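PDB 1XOC: oligopeptide-binding protein AppA from Bacillus subtilis, which binds oligopeptides, here a nonapeptide, as the substrate-binding component of an ABC permease that can replace the Opp system in sporulation and competence. Local coordinates for residues A230-G235 against F240-T245; Q285-A290 against I387-K392; S298-G303 against R373-V378. One frame throughout, in Å; residues are numbered along the deposited sequence.

Interaction 1: A230-G235 against F240-T245; sequences AQLQAG and FNVPAT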
loop_
_atom_site.group_PDB
_atom_site.type_symbol
_atom_site.label_atom_id
_atom_site.label_comp_id
_atom_site.label_asym_id
_atom_site.label_seq_id
_atom_site.Cartn_x
_atom_site.Cartn_y
_atom_site.Cartn_z
ATOM N N ALA A 230 -20.937 11.902 6.854
ATOM C CA ALA A 230 -22.281 12.438 6.624
ATOM C C ALA A 230 -23.061 11.664 5.554
ATOM O O ALA A 230 -24.266 11.456 5.703
ATOM C CB ALA A 230 -22.203 13.892 6.236
ATOM N N GLN A 231 -22.397 11.259 4.471
ATOM C CA GLN A 231 -23.069 10.475 3.425
ATOM C C GLN A 231 -23.467 9.100 3.910
ATOM O O GLN A 231 -24.504 8.584 3.520
ATOM C CB GLN A 231 -22.212 10.350 2.189
ATOM C CG GLN A 231 -22.080 11.678 1.470
ATOM C CD GLN A 231 -21.513 11.565 0.091
ATOM O OE1 GLN A 231 -20.883 12.510 -0.407
ATOM N NE2 GLN A 231 -21.702 10.428 -0.539
ATOM N N LEU A 232 -22.612 8.501 4.736
ATOM C CA LEU A 232 -22.903 7.230 5.377
ATOM C C LEU A 232 -24.167 7.305 6.239
ATOM O O LEU A 232 -25.044 6.437 6.160
ATOM C CB LEU A 232 -21.701 6.830 6.237
ATOM C CG LEU A 232 -21.738 5.408 6.758
ATOM C CD1 LEU A 232 -21.672 4.363 5.691
ATOM C CD2 LEU A 232 -20.566 5.223 7.746
ATOM N N GLN A 233 -24.263 8.348 7.056
ATOM C CA GLN A 233 -25.470 8.611 7.852
ATOM C C GLN A 233 -26.723 8.703 6.978
ATOM O O GLN A 233 -27.782 8.197 7.343
ATOM C CB GLN A 233 -25.308 9.901 8.654
ATOM C CG GLN A 233 -26.475 10.183 9.607
ATOM C CD GLN A 233 -26.229 11.391 10.489
ATOM O OE1 GLN A 233 -26.477 11.353 11.704
ATOM N NE2 GLN A 233 -25.745 12.483 9.883
ATOM N N ALA A 234 -26.592 9.359 5.830
ATOM C CA ALA A 234 -27.732 9.625 4.948
ATOM C C ALA A 234 -28.092 8.433 4.081
ATOM O O ALA A 234 -29.158 8.419 3.480
ATOM C CB ALA A 234 -27.440 10.833 4.057
ATOM N N GLY A 235 -27.227 7.441 3.984
ATOM C CA GLY A 235 -27.457 6.320 3.083
ATOM C C GLY A 235 -26.994 6.522 1.662
ATOM O O GLY A 235 -27.271 5.698 0.801
ATOM N N PHE A 240 -17.770 1.968 4.394
ATOM C CA PHE A 240 -16.774 3.015 4.643
ATOM C C PHE A 240 -15.905 2.655 5.834
ATOM O O PHE A 240 -16.408 2.122 6.819
ATOM C CB PHE A 240 -17.473 4.374 4.882
ATOM C CG PHE A 240 -16.525 5.534 4.924
ATOM C CD1 PHE A 240 -15.684 5.768 3.864
ATOM C CD2 PHE A 240 -16.412 6.325 6.039
ATOM C CE1 PHE A 240 -14.782 6.833 3.910
ATOM C CE2 PHE A 240 -15.475 7.386 6.090
ATOM C CZ PHE A 240 -14.684 7.619 5.042
ATOM N N ASN A 241 -14.610 3.011 5.757
ATOM C CA ASN A 241 -13.675 2.923 6.878
ATOM C C ASN A 241 -13.793 4.177 7.720
ATOM O O ASN A 241 -13.219 5.227 7.389
ATOM C CB ASN A 241 -12.248 2.775 6.346
ATOM C CG ASN A 241 -11.227 2.429 7.443
ATOM O OD1 ASN A 241 -11.532 2.384 8.646
ATOM N ND2 ASN A 241 -9.993 2.184 7.002
ATOM N N VAL A 242 -14.580 4.091 8.774
ATOM C CA VAL A 242 -14.874 5.233 9.621
ATOM C C VAL A 242 -13.674 5.611 10.478
ATOM O O VAL A 242 -13.135 4.760 11.197
ATOM C CB VAL A 242 -16.051 4.903 10.584
ATOM C CG1 VAL A 242 -16.349 6.066 11.503
ATOM C CG2 VAL A 242 -17.266 4.469 9.778
ATOM N N PRO A 243 -13.276 6.890 10.469
ATOM C CA PRO A 243 -12.223 7.324 11.406
ATOM C C PRO A 243 -12.569 7.005 12.856
ATOM O O PRO A 243 -13.720 7.135 13.259
ATOM C CB PRO A 243 -12.205 8.848 11.222
ATOM C CG PRO A 243 -12.690 9.064 9.839
ATOM C CD PRO A 243 -13.736 8.006 9.617
ATOM N N ALA A 244 -11.574 6.641 13.659
ATOM C CA ALA A 244 -11.837 6.273 15.065
ATOM C C ALA A 244 -12.575 7.336 15.866
ATOM O O ALA A 244 -13.409 7.016 16.720
ATOM C CB ALA A 244 -10.544 5.932 15.779
ATOM N N THR A 245 -12.264 8.607 15.610
ATOM C CA THR A 245 -12.889 9.703 16.313
ATOM C C THR A 245 -14.394 9.786 16.046
ATOM O O THR A 245 -15.127 10.343 16.854
ATOM C CB THR A 245 -12.214 11.061 15.971
ATOM O OG1 THR A 245 -12.191 11.248 14.561
ATOM C CG2 THR A 245 -10.778 11.093 16.464
#

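Interaction 2: Q285-A290 against I387-K392; sequences QALTTA and IGIEVK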
loop_
_atom_site.group_PDB
_atom_site.type_symbol
_atom_site.label_atom_id
_atom_site.label_comp_id
_atom_site.label_asym_id
_atom_site.label_seq_id
_atom_site.Cartn_x
_atom_site.Cartn_y
_atom_site.Cartn_z
ATOM N N GLN A 285 16.975 11.554 13.806
ATOM C CA GLN A 285 16.747 11.058 15.164
ATOM C C GLN A 285 16.211 12.157 16.088
ATOM O O GLN A 285 15.360 11.907 16.939
ATOM C CB GLN A 285 18.035 10.485 15.751
ATOM C CG GLN A 285 18.537 9.205 15.088
ATOM C CD GLN A 285 19.860 8.739 15.650
ATOM O OE1 GLN A 285 20.220 7.577 15.503
ATOM N NE2 GLN A 285 20.603 9.647 16.288
ATOM N N ALA A 286 16.733 13.365 15.921
ATOM C CA ALA A 286 16.290 14.525 16.696
ATOM C C ALA A 286 14.829 14.876 16.406
ATOM O O ALA A 286 14.075 15.231 17.319
ATOM C CB ALA A 286 17.177 15.709 16.407
ATOM N N LEU A 287 14.430 14.798 15.141
ATOM C CA LEU A 287 13.056 15.112 14.753
ATOM C C LEU A 287 12.083 14.141 15.401
ATOM O O LEU A 287 11.048 14.535 15.934
ATOM C CB LEU A 287 12.902 15.087 13.236
ATOM C CG LEU A 287 13.643 16.157 12.440
ATOM C CD1 LEU A 287 13.766 15.798 10.970
ATOM C CD2 LEU A 287 12.950 17.484 12.573
ATOM N N THR A 288 12.428 12.865 15.401
ATOM C CA THR A 288 11.596 11.898 16.083
ATOM C C THR A 288 11.525 12.208 17.578
ATOM O O THR A 288 10.451 12.175 18.192
ATOM C CB THR A 288 12.141 10.476 15.861
ATOM O OG1 THR A 288 12.065 10.170 14.459
ATOM C CG2 THR A 288 11.343 9.451 16.670
ATOM N N THR A 289 12.673 12.526 18.160
ATOM C CA THR A 289 12.756 12.782 19.600
ATOM C C THR A 289 11.948 14.017 19.988
ATOM O O THR A 289 11.494 14.136 21.124
ATOM C CB THR A 289 14.235 12.964 20.020
ATOM O OG1 THR A 289 14.964 11.804 19.637
ATOM C CG2 THR A 289 14.393 13.153 21.523
ATOM N N ALA A 290 11.776 14.935 19.040
ATOM C CA ALA A 290 11.024 16.176 19.282
ATOM C C ALA A 290 9.510 15.983 19.223
ATOM O O ALA A 290 8.763 16.898 19.578
ATOM C CB ALA A 290 11.417 17.221 18.264
ATOM N N ILE A 387 11.144 23.782 18.983
ATOM C CA ILE A 387 12.594 23.624 18.915
ATOM C C ILE A 387 13.233 24.393 17.742
ATOM O O ILE A 387 14.367 24.127 17.353
ATOM C CB ILE A 387 13.019 22.143 18.930
ATOM C CG1 ILE A 387 12.572 21.420 17.668
ATOM C CG2 ILE A 387 12.480 21.454 20.180
ATOM C CD1 ILE A 387 13.175 20.058 17.538
ATOM N N GLY A 388 12.509 25.364 17.202
ATOM C CA GLY A 388 13.055 26.272 16.199
ATOM C C GLY A 388 13.091 25.740 14.785
ATOM O O GLY A 388 13.924 26.151 13.981
ATOM N N ILE A 389 12.174 24.828 14.473
ATOM C CA ILE A 389 12.039 24.310 13.126
ATOM C C ILE A 389 10.708 24.794 12.542
ATOM O O ILE A 389 9.659 24.627 13.164
ATOM C CB ILE A 389 12.094 22.786 13.143
ATOM C CG1 ILE A 389 13.520 22.348 13.512
ATOM C CG2 ILE A 389 11.667 22.223 11.788
ATOM C CD1 ILE A 389 13.726 20.845 13.595
ATOM N N GLU A 390 10.777 25.381 11.349
ATOM C CA GLU A 390 9.636 25.992 10.676
ATOM C C GLU A 390 9.057 25.031 9.636
ATOM O O GLU A 390 9.733 24.632 8.687
ATOM C CB GLU A 390 10.073 27.302 10.001
ATOM C CG GLU A 390 8.996 27.999 9.179
ATOM C CD GLU A 390 9.440 29.336 8.616
ATOM O OE1 GLU A 390 10.376 29.398 7.787
ATOM O OE2 GLU A 390 8.837 30.353 9.002
ATOM N N VAL A 391 7.793 24.673 9.812
ATOM C CA VAL A 391 7.118 23.810 8.844
ATOM C C VAL A 391 5.859 24.471 8.272
ATOM O O VAL A 391 5.069 25.065 9.009
ATOM C CB VAL A 391 6.939 22.329 9.354
ATOM C CG1 VAL A 391 7.154 22.163 10.792
ATOM C CG2 VAL A 391 5.646 21.662 8.837
ATOM N N LYS A 392 5.773 24.446 6.941
ATOM C CA LYS A 392 4.588 24.810 6.181
ATOM C C LYS A 392 3.842 23.525 5.894
ATOM O O LYS A 392 4.445 22.557 5.426
ATOM C CB LYS A 392 4.984 25.460 4.846
ATOM C CG LYS A 392 3.775 25.903 3.973
ATOM C CD LYS A 392 4.172 26.684 2.700
ATOM C CE LYS A 392 4.512 25.734 1.545
ATOM N NZ LYS A 392 3.311 25.077 0.941
#

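Interaction 3: S298-G303 against R373-V378; sequences SQVLDG and REDIAV. With ZN (zinc ion), chain F; ZN (zinc ion), chain J.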
loop_
_atom_site.group_PDB
_atom_site.type_symbol
_atom_site.label_atom_id
_atom_site.label_comp_id
_atom_site.label_asym_id
_atom_site.label_seq_id
_atom_site.Cartn_x
_atom_site.Cartn_y
_atom_site.Cartn_z
ATOM N N SER A 298 -3.138 9.986 21.281
ATOM C CA SER A 298 -4.198 10.360 22.223
ATOM C C SER A 298 -5.091 11.455 21.670
ATOM O O SER A 298 -6.314 11.410 21.803
ATOM C CB SER A 298 -3.596 10.858 23.525
ATOM O OG SER A 298 -2.904 9.808 24.132
ATOM N N GLN A 299 -4.463 12.432 21.035
ATOM C CA GLN A 299 -5.104 13.657 20.599
ATOM C C GLN A 299 -5.856 13.369 19.316
ATOM O O GLN A 299 -7.081 13.459 19.279
ATOM C CB GLN A 299 -4.007 14.724 20.400
ATOM C CG GLN A 299 -4.426 16.154 20.153
ATOM C CD GLN A 299 -3.217 17.098 20.098
ATOM O OE1 GLN A 299 -2.090 16.737 20.482
ATOM N NE2 GLN A 299 -3.447 18.303 19.623
ATOM N N VAL A 300 -5.139 12.925 18.297
ATOM C CA VAL A 300 -5.679 12.815 16.965
ATOM C C VAL A 300 -6.507 11.540 16.710
ATOM O O VAL A 300 -7.457 11.576 15.922
ATOM C CB VAL A 300 -4.562 12.948 15.922
ATOM C CG1 VAL A 300 -5.139 12.994 14.567
ATOM C CG2 VAL A 300 -3.746 14.221 16.180
ATOM N N LEU A 301 -6.137 10.419 17.343
ATOM C CA LEU A 301 -6.830 9.126 17.157
ATOM C C LEU A 301 -7.760 8.788 18.347
ATOM O O LEU A 301 -8.367 7.713 18.391
ATOM C CB LEU A 301 -5.826 7.953 16.990
ATOM C CG LEU A 301 -4.918 7.806 15.764
ATOM C CD1 LEU A 301 -5.735 7.937 14.515
ATOM C CD2 LEU A 301 -3.789 8.786 15.747
ATOM N N ASP A 302 -7.885 9.706 19.302
ATOM C CA ASP A 302 -8.641 9.446 20.524
ATOM C C ASP A 302 -8.184 8.140 21.192
ATOM O O ASP A 302 -8.979 7.383 21.733
ATOM C CB ASP A 302 -10.152 9.436 20.235
ATOM C CG ASP A 302 -10.718 10.841 20.029
ATOM O OD1 ASP A 302 -9.932 11.827 20.011
ATOM O OD2 ASP A 302 -11.961 10.966 19.877
ATOM N N GLY A 303 -6.883 7.902 21.145
ATOM C CA GLY A 303 -6.289 6.752 21.791
ATOM C C GLY A 303 -6.464 5.432 21.071
ATOM O O GLY A 303 -6.094 4.388 21.587
ATOM N N ARG A 373 -4.523 12.676 9.181
ATOM C CA ARG A 373 -3.176 13.069 8.727
ATOM C C ARG A 373 -3.041 14.578 8.625
ATOM O O ARG A 373 -1.968 15.103 8.924
ATOM C CB ARG A 373 -2.833 12.436 7.381
ATOM C CG ARG A 373 -2.662 10.951 7.519
ATOM C CD ARG A 373 -2.307 10.293 6.192
ATOM N NE ARG A 373 -2.349 8.825 6.274
ATOM C CZ ARG A 373 -2.137 8.048 5.223
ATOM N NH1 ARG A 373 -1.843 8.536 4.032
ATOM N NH2 ARG A 373 -2.197 6.721 5.417
ATOM N N GLU A 374 -4.096 15.245 8.205
ATOM C CA GLU A 374 -4.096 16.691 8.183
ATOM C C GLU A 374 -3.843 17.215 9.589
ATOM O O GLU A 374 -3.036 18.122 9.792
ATOM C CB GLU A 374 -5.407 17.240 7.575
ATOM C CG GLU A 374 -5.677 16.752 6.104
ATOM C CD GLU A 374 -7.063 17.121 5.586
ATOM O OE1 GLU A 374 -7.816 17.769 6.351
ATOM O OE2 GLU A 374 -7.411 16.804 4.402
ATOM N N ASP A 375 -4.542 16.682 10.575
ATOM C CA ASP A 375 -4.311 17.024 11.976
ATOM C C ASP A 375 -2.883 16.704 12.450
ATOM O O ASP A 375 -2.250 17.496 13.160
ATOM C CB ASP A 375 -5.289 16.273 12.884
ATOM C CG ASP A 375 -6.722 16.729 12.715
ATOM O OD1 ASP A 375 -7.645 16.078 13.237
ATOM O OD2 ASP A 375 -6.952 17.766 12.057
ATOM N N ILE A 376 -2.386 15.536 12.107
ATOM C CA ILE A 376 -1.018 15.214 12.476
ATOM C C ILE A 376 -0.050 16.234 11.927
ATOM O O ILE A 376 0.900 16.609 12.614
ATOM C CB ILE A 376 -0.631 13.835 11.979
ATOM C CG1 ILE A 376 -1.393 12.775 12.754
ATOM C CG2 ILE A 376 0.893 13.610 12.125
ATOM C CD1 ILE A 376 -1.227 11.391 12.194
ATOM N N ALA A 377 -0.269 16.684 10.690
ATOM C CA ALA A 377 0.633 17.671 10.080
ATOM C C ALA A 377 0.680 18.991 10.847
ATOM O O ALA A 377 1.739 19.629 11.024
ATOM C CB ALA A 377 0.290 17.902 8.640
ATOM N N VAL A 378 -0.476 19.396 11.342
ATOM C CA VAL A 378 -0.583 20.623 12.150
ATOM C C VAL A 378 0.094 20.409 13.512
ATOM O O VAL A 378 0.818 21.260 13.999
ATOM C CB VAL A 378 -2.050 21.029 12.315
ATOM C CG1 VAL A 378 -2.167 22.183 13.238
ATOM C CG2 VAL A 378 -2.662 21.345 10.924
HETATM ZN ZN ZN F . -9.507 17.901 4.924
HETATM ZN ZN ZN J . -9.518 17.180 12.726
HETATM O O HOH W 1 -8.545 13.462 13.789
HETATM O O HOH W 2 -8.870 19.187 3.246
HETATM O O HOH W 3 -10.407 19.249 6.424
#

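Interaction 1: A230-G235 against F240-T245
L232, near the end of helix 225-234, faces F240, the first residue of the short strand 240-241, and the CA atoms of L232 and F240 lie 7.5 Å apart. The helix stops just beyond L232: G235, with phi 86°, closes it in a Schellman motif, and after a four-residue loop the chain has turned back far enough to lay the strand beside the last turn.

One leucine carries the helix side of this contact. With CG anti to the backbone N (chi1 -169°) the side chain reaches across to the second segment, and its two methyls, parting at CG, meet different partners. CD1 rests on the beta carbon of the phenylalanine, L232 CD1 to F240 CB being 4.3 Å, while the ring itself runs on away from the helix end. The other branch meets V242, where L232 CD2 and V242 CG2 are 3.9 Å apart and the two side chains cross at about a right angle. No hydrogen bond joins the segments, and the touching residues are all buried.

This helix-loop-strand connection packs its leucine against the large mixed sheet: strand 483-496 pairs antiparallel with strand 240-241, and its A494 touches both L232 and V242. On the same short strand, N241 packs on an aromatic side chain of the bound peptide.

Interaction 2: Q285-A290 against I387-K392
L287 and A290 meet I389 and I387 in a purely apolar helix-to-loop contact, formed where the end of helix 281-289 comes up against the turn leading from helix 371-385 into strand 390-396. That turn is a Schellman motif with G388, at positive phi, as its C-prime residue, and an isoleucine on each side of the glycine points its CB toward helix 281-289.

Methyl ends do the touching in both pairs. L287 and I389 cross at about a right angle, with L287 CD2 3.6 Å from I389 CD1. The second pair is tighter than ordinary van der Waals contact: A290 CB lies 3.4 Å from I387 CD1. In I387 the CG1 branch sits between the backbone N and the carbonyl carbon, chi1 67°, a crowded position that directs CD1 onto the alanine. L384 of helix 371-385 touches L287, A290 and I389 and so packs against both partners.

One polar group is satisfied within the helix itself: Q285 O accepts from T289 N at 3.0 Å and from T289 OG1 at 2.7 Å, the two donors arriving from opposite faces of the carbonyl plane. T288 OG1 instead bonds to Q481 and T484. With no hydrogen bond or charge pair crossing between the segments, the contact rests on shape and the burial of methyl groups.

Interaction 3: S298-G303 against R373-V378
V300, in the last turn of helix 293-300, presses its methyl groups against D375 and I376 of helix 371-385, and the CA atoms of V300 and D375 are 6.7 Å apart. The tight part centres on V300 CG1, which lies 3.7 Å from D375 CB and 4.2 Å from I376 CG1. V300 therefore uses the aliphatic root of the aspartate as an apolar surface and meets the isoleucine at about a right angle. Behind them the buried face continues, with V372 touching V300 and strand 483-496 offering L486 and Y487 to I376.

Beyond its CB, D375 belongs to the more open, polar side. CG anti to the carbonyl carbon (chi1 -68°) leaves CB against the valine while the carboxylate carries on to a zinc ion, D375 OD1 to the metal being 2.2 Å. A water donates to D375 OD1 at 2.8 Å and to V300 O at 3.0 Å, bridging the two helices by their polar atoms. One residue earlier, E374 extends clear of the valine and holds a second zinc ion with both OE1, at 2.2 Å, and OE2, at 2.4 Å, two waters adding to that metal's shell.

Helix 371-385 links the parallel strands 358-367 and 390-396 as the helix of a beta-alpha-beta crossover, a unit characteristic of periplasmic-type binding proteins, and here V300 packs against its flank, beside strand 483-496.

In the fold
Helix 371-385 ties interactions 2 and 3 together: interaction 3 packs on its first half, and interaction 2 uses the turn that follows it. Their centres are 17 Å apart, and helices 281-289 and 293-300, consecutive in the chain, supply the other sides. Interaction 1, centred 18 Å from interaction 3, touches it directly, T245 CG2 lying 3.4 Å from V300 O. Interactions 1 and 2 are remote, with centres 34 Å apart, yet both reach the same mixed sheet. The bound peptide is met by residues of two of the segment pairs: besides N241 of interaction 1, R373 of interaction 3 takes part, its NH2 hydrogen-bonding the peptide backbone.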